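Local coordinates for uncharacterized protein (Bacteroides vulgatus, PDB 4Q88) that probably acts as a glycoside hydrolase of family 88, although its substrate is not known, at residues D59-Q62 and Y63-W67. Sequence-based numbering, arbitrary orientation.
Sequences DYLQ and YSIDW
Gln62 and Asp66, one helical turn apart, are joined by a side-chain hydrogen bond: NE2 of Gln62 donates to OD1 of Asp66 at 2.8 Å, nearly straight at 165°. The acceptor lies almost in the amide plane, whereas the donor reaches the syn side of OD1 from 33° out of the carboxylate plane. Gln62 gets there by a bend: CG stands anti to the backbone N (chi1 -169°), and the turn at chi2 swings the amide along the helix, laying NE2 3.7 Å from CG2 of Ile65. With an alanine in place of Asp66, NE2 of Gln62 would probably lose its mate on this face and the amide would be freer to turn. Beside the polar pair, CG of Leu61 meets CD1 of Ile65 at 4.0 Å, an apolar i to i+4 contact. Both pairs follow the i to i+4 spacing of helix 58-70, in a largely helical body consistent with the (alpha/alpha)6 barrel of the six-hairpin glycosidase clan. Its backbone bonds include Asp66 N to Gln62 O (2.8 Å) and Ile65 N to Leu61 O (3.0 Å); that from Ser64 N to Tyr60 O is weak at 3.4 Å, and Asn48 ND2 also donates to this carbonyl oxygen. Around the helix from the Gln62-Asp66 pair, Tyr60, Tyr63 and Ser64 are buried and turn their hydroxyls to partners outside it, hydrogen-bonding to His21, the carbonyl of His31 and His45 respectively. Leu61 meanwhile packs on Leu110 and Leu113 of helix 103-113 and on Met49 of helix 39-55.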
ATOM      1  N   ASP A  59      -1.133   0.495  23.461  1.00 27.67           N
ATOM      2  CA  ASP A  59      -0.596   1.850  23.230  1.00 28.01           C
ATOM      3  C   ASP A  59      -0.564   2.181  21.727  1.00 25.29           C
ATOM      4  O   ASP A  59      -0.875   3.288  21.305  1.00 24.29           O
ATOM      5  CB  ASP A  59       0.820   1.963  23.812  1.00 30.11           C
ATOM      6  CG  ASP A  59       0.822   1.875  25.346  1.00 35.16           C
ATOM      7  OD1 ASP A  59      -0.160   2.296  25.982  1.00 35.63           O
ATOM      8  OD2 ASP A  59       1.774   1.331  25.893  1.00 40.35           O
ATOM      9  N   TYR A  60      -0.184   1.201  20.926  1.00 24.93           N
ATOM     10  CA  TYR A  60      -0.133   1.399  19.476  1.00 23.64           C
ATOM     11  C   TYR A  60      -1.550   1.615  18.976  1.00 23.33           C
ATOM     12  O   TYR A  60      -1.804   2.486  18.169  1.00 23.25           O
ATOM     13  CB  TYR A  60       0.509   0.211  18.744  1.00 23.01           C
ATOM     14  CG  TYR A  60       1.961  -0.065  19.022  1.00 23.42           C
ATOM     15  CD1 TYR A  60       2.828   0.907  19.533  1.00 25.17           C
ATOM     16  CD2 TYR A  60       2.493  -1.278  18.696  1.00 23.02           C
ATOM     17  CE1 TYR A  60       4.173   0.619  19.760  1.00 24.98           C
ATOM     18  CE2 TYR A  60       3.814  -1.570  18.932  1.00 24.08           C
ATOM     19  CZ  TYR A  60       4.651  -0.619  19.471  1.00 23.70           C
ATOM     20  OH  TYR A  60       5.966  -0.950  19.711  1.00 25.54           O
ATOM     21  N   LEU A  61      -2.505   0.875  19.525  1.00 23.35           N
ATOM     22  CA  LEU A  61      -3.903   1.056  19.131  1.00 23.68           C
ATOM     23  C   LEU A  61      -4.385   2.477  19.443  1.00 24.64           C
ATOM     24  O   LEU A  61      -5.064   3.134  18.647  1.00 21.24           O
ATOM     25  CB  LEU A  61      -4.793   0.034  19.838  1.00 25.45           C
ATOM     26  CG  LEU A  61      -6.231  -0.039  19.322  1.00 28.27           C
ATOM     27  CD1 LEU A  61      -6.181  -0.628  17.917  1.00 29.08           C
ATOM     28  CD2 LEU A  61      -7.047  -0.905  20.309  1.00 30.24           C
ATOM     29  N   GLN A  62      -4.026   2.959  20.626  1.00 23.80           N
ATOM     30  CA  GLN A  62      -4.464   4.259  21.061  1.00 25.38           C
ATOM     31  C   GLN A  62      -3.841   5.335  20.192  1.00 24.17           C
ATOM     32  O   GLN A  62      -4.444   6.404  20.019  1.00 24.90           O
ATOM     33  CB  GLN A  62      -4.032   4.516  22.516  1.00 26.86           C
ATOM     34  CG  GLN A  62      -4.697   5.768  23.107  1.00 28.25           C
ATOM     35  CD  GLN A  62      -6.200   5.597  23.191  1.00 30.83           C
ATOM     36  OE1 GLN A  62      -6.675   4.551  23.590  1.00 34.59           O
ATOM     37  NE2 GLN A  62      -6.950   6.603  22.795  1.00 31.22           N
ATOM     38  N   TYR A  63      -2.662   5.079  19.630  1.00 23.84           N
ATOM     39  CA  TYR A  63      -2.067   6.066  18.698  1.00 23.78           C
ATOM     40  C   TYR A  63      -2.965   6.273  17.461  1.00 22.19           C
ATOM     41  O   TYR A  63      -3.186   7.430  17.017  1.00 23.99           O
ATOM     42  CB  TYR A  63      -0.644   5.660  18.323  1.00 23.63           C
ATOM     43  CG  TYR A  63       0.166   6.683  17.580  1.00 23.13           C
ATOM     44  CD1 TYR A  63       0.166   6.706  16.195  1.00 23.52           C
ATOM     45  CD2 TYR A  63       1.000   7.584  18.246  1.00 24.49           C
ATOM     46  CE1 TYR A  63       0.917   7.625  15.488  1.00 24.23           C
ATOM     47  CE2 TYR A  63       1.753   8.536  17.535  1.00 24.00           C
ATOM     48  CZ  TYR A  63       1.701   8.539  16.140  1.00 24.94           C
ATOM     49  OH  TYR A  63       2.451   9.413  15.387  1.00 25.05           O
ATOM     50  N   SER A  64      -3.455   5.181  16.893  1.00 23.17           N
ATOM     51  CA  SER A  64      -4.394   5.257  15.761  1.00 22.64           C
ATOM     52  C   SER A  64      -5.748   5.858  16.168  1.00 23.10           C
ATOM     53  O   SER A  64      -6.350   6.628  15.418  1.00 23.35           O
ATOM     54  CB  SER A  64      -4.552   3.904  15.043  1.00 21.92           C
ATOM     55  OG  SER A  64      -3.379   3.622  14.296  1.00 21.11           O
ATOM     56  N   ILE A  65      -6.251   5.517  17.345  1.00 23.62           N
ATOM     57  CA  ILE A  65      -7.527   6.062  17.799  1.00 24.60           C
ATOM     58  C   ILE A  65      -7.382   7.570  17.974  1.00 24.03           C
ATOM     59  O   ILE A  65      -8.249   8.328  17.573  1.00 24.71           O
ATOM     60  CB  ILE A  65      -7.982   5.421  19.132  1.00 25.44           C
ATOM     61  CG1 ILE A  65      -8.355   3.955  18.917  1.00 25.43           C
ATOM     62  CG2 ILE A  65      -9.130   6.214  19.775  1.00 27.88           C
ATOM     63  CD1 ILE A  65      -8.476   3.136  20.186  1.00 26.60           C
ATOM     64  N   ASP A  66      -6.266   8.005  18.536  1.00 24.98           N
ATOM     65  CA  ASP A  66      -6.051   9.442  18.794  1.00 24.99           C
ATOM     66  C   ASP A  66      -5.968  10.181  17.470  1.00 25.28           C
ATOM     67  O   ASP A  66      -6.437  11.313  17.336  1.00 24.34           O
ATOM     68  CB  ASP A  66      -4.770   9.668  19.619  1.00 26.27           C
ATOM     69  CG  ASP A  66      -4.911   9.278  21.073  1.00 27.56           C
ATOM     70  OD1 ASP A  66      -6.023   8.889  21.509  1.00 29.04           O
ATOM     71  OD2 ASP A  66      -3.852   9.247  21.761  1.00 28.13           O
ATOM     72  N   TRP A  67      -5.351   9.557  16.468  1.00 21.56           N
ATOM     73  CA  TRP A  67      -5.339  10.174  15.123  1.00 21.51           C
ATOM     74  C   TRP A  67      -6.710  10.231  14.485  1.00 21.11           C
ATOM     75  O   TRP A  67      -7.076  11.270  13.926  1.00 22.17           O
ATOM     76  CB  TRP A  67      -4.382   9.404  14.215  1.00 21.42           C
ATOM     77  CG  TRP A  67      -4.371   9.733  12.750  1.00 20.89           C
ATOM     78  CD1 TRP A  67      -3.769  10.799  12.149  1.00 20.26           C
ATOM     79  CD2 TRP A  67      -4.846   8.893  11.704  1.00 21.35           C
ATOM     80  NE1 TRP A  67      -3.851  10.691  10.775  1.00 22.11           N
ATOM     81  CE2 TRP A  67      -4.527   9.529  10.471  1.00 20.77           C
ATOM     82  CE3 TRP A  67      -5.534   7.677  11.678  1.00 20.46           C
ATOM     83  CZ2 TRP A  67      -4.853   8.958   9.231  1.00 20.43           C
ATOM     84  CZ3 TRP A  67      -5.857   7.119  10.450  1.00 19.56           C
ATOM     85  CH2 TRP A  67      -5.528   7.775   9.241  1.00 19.12           C
TER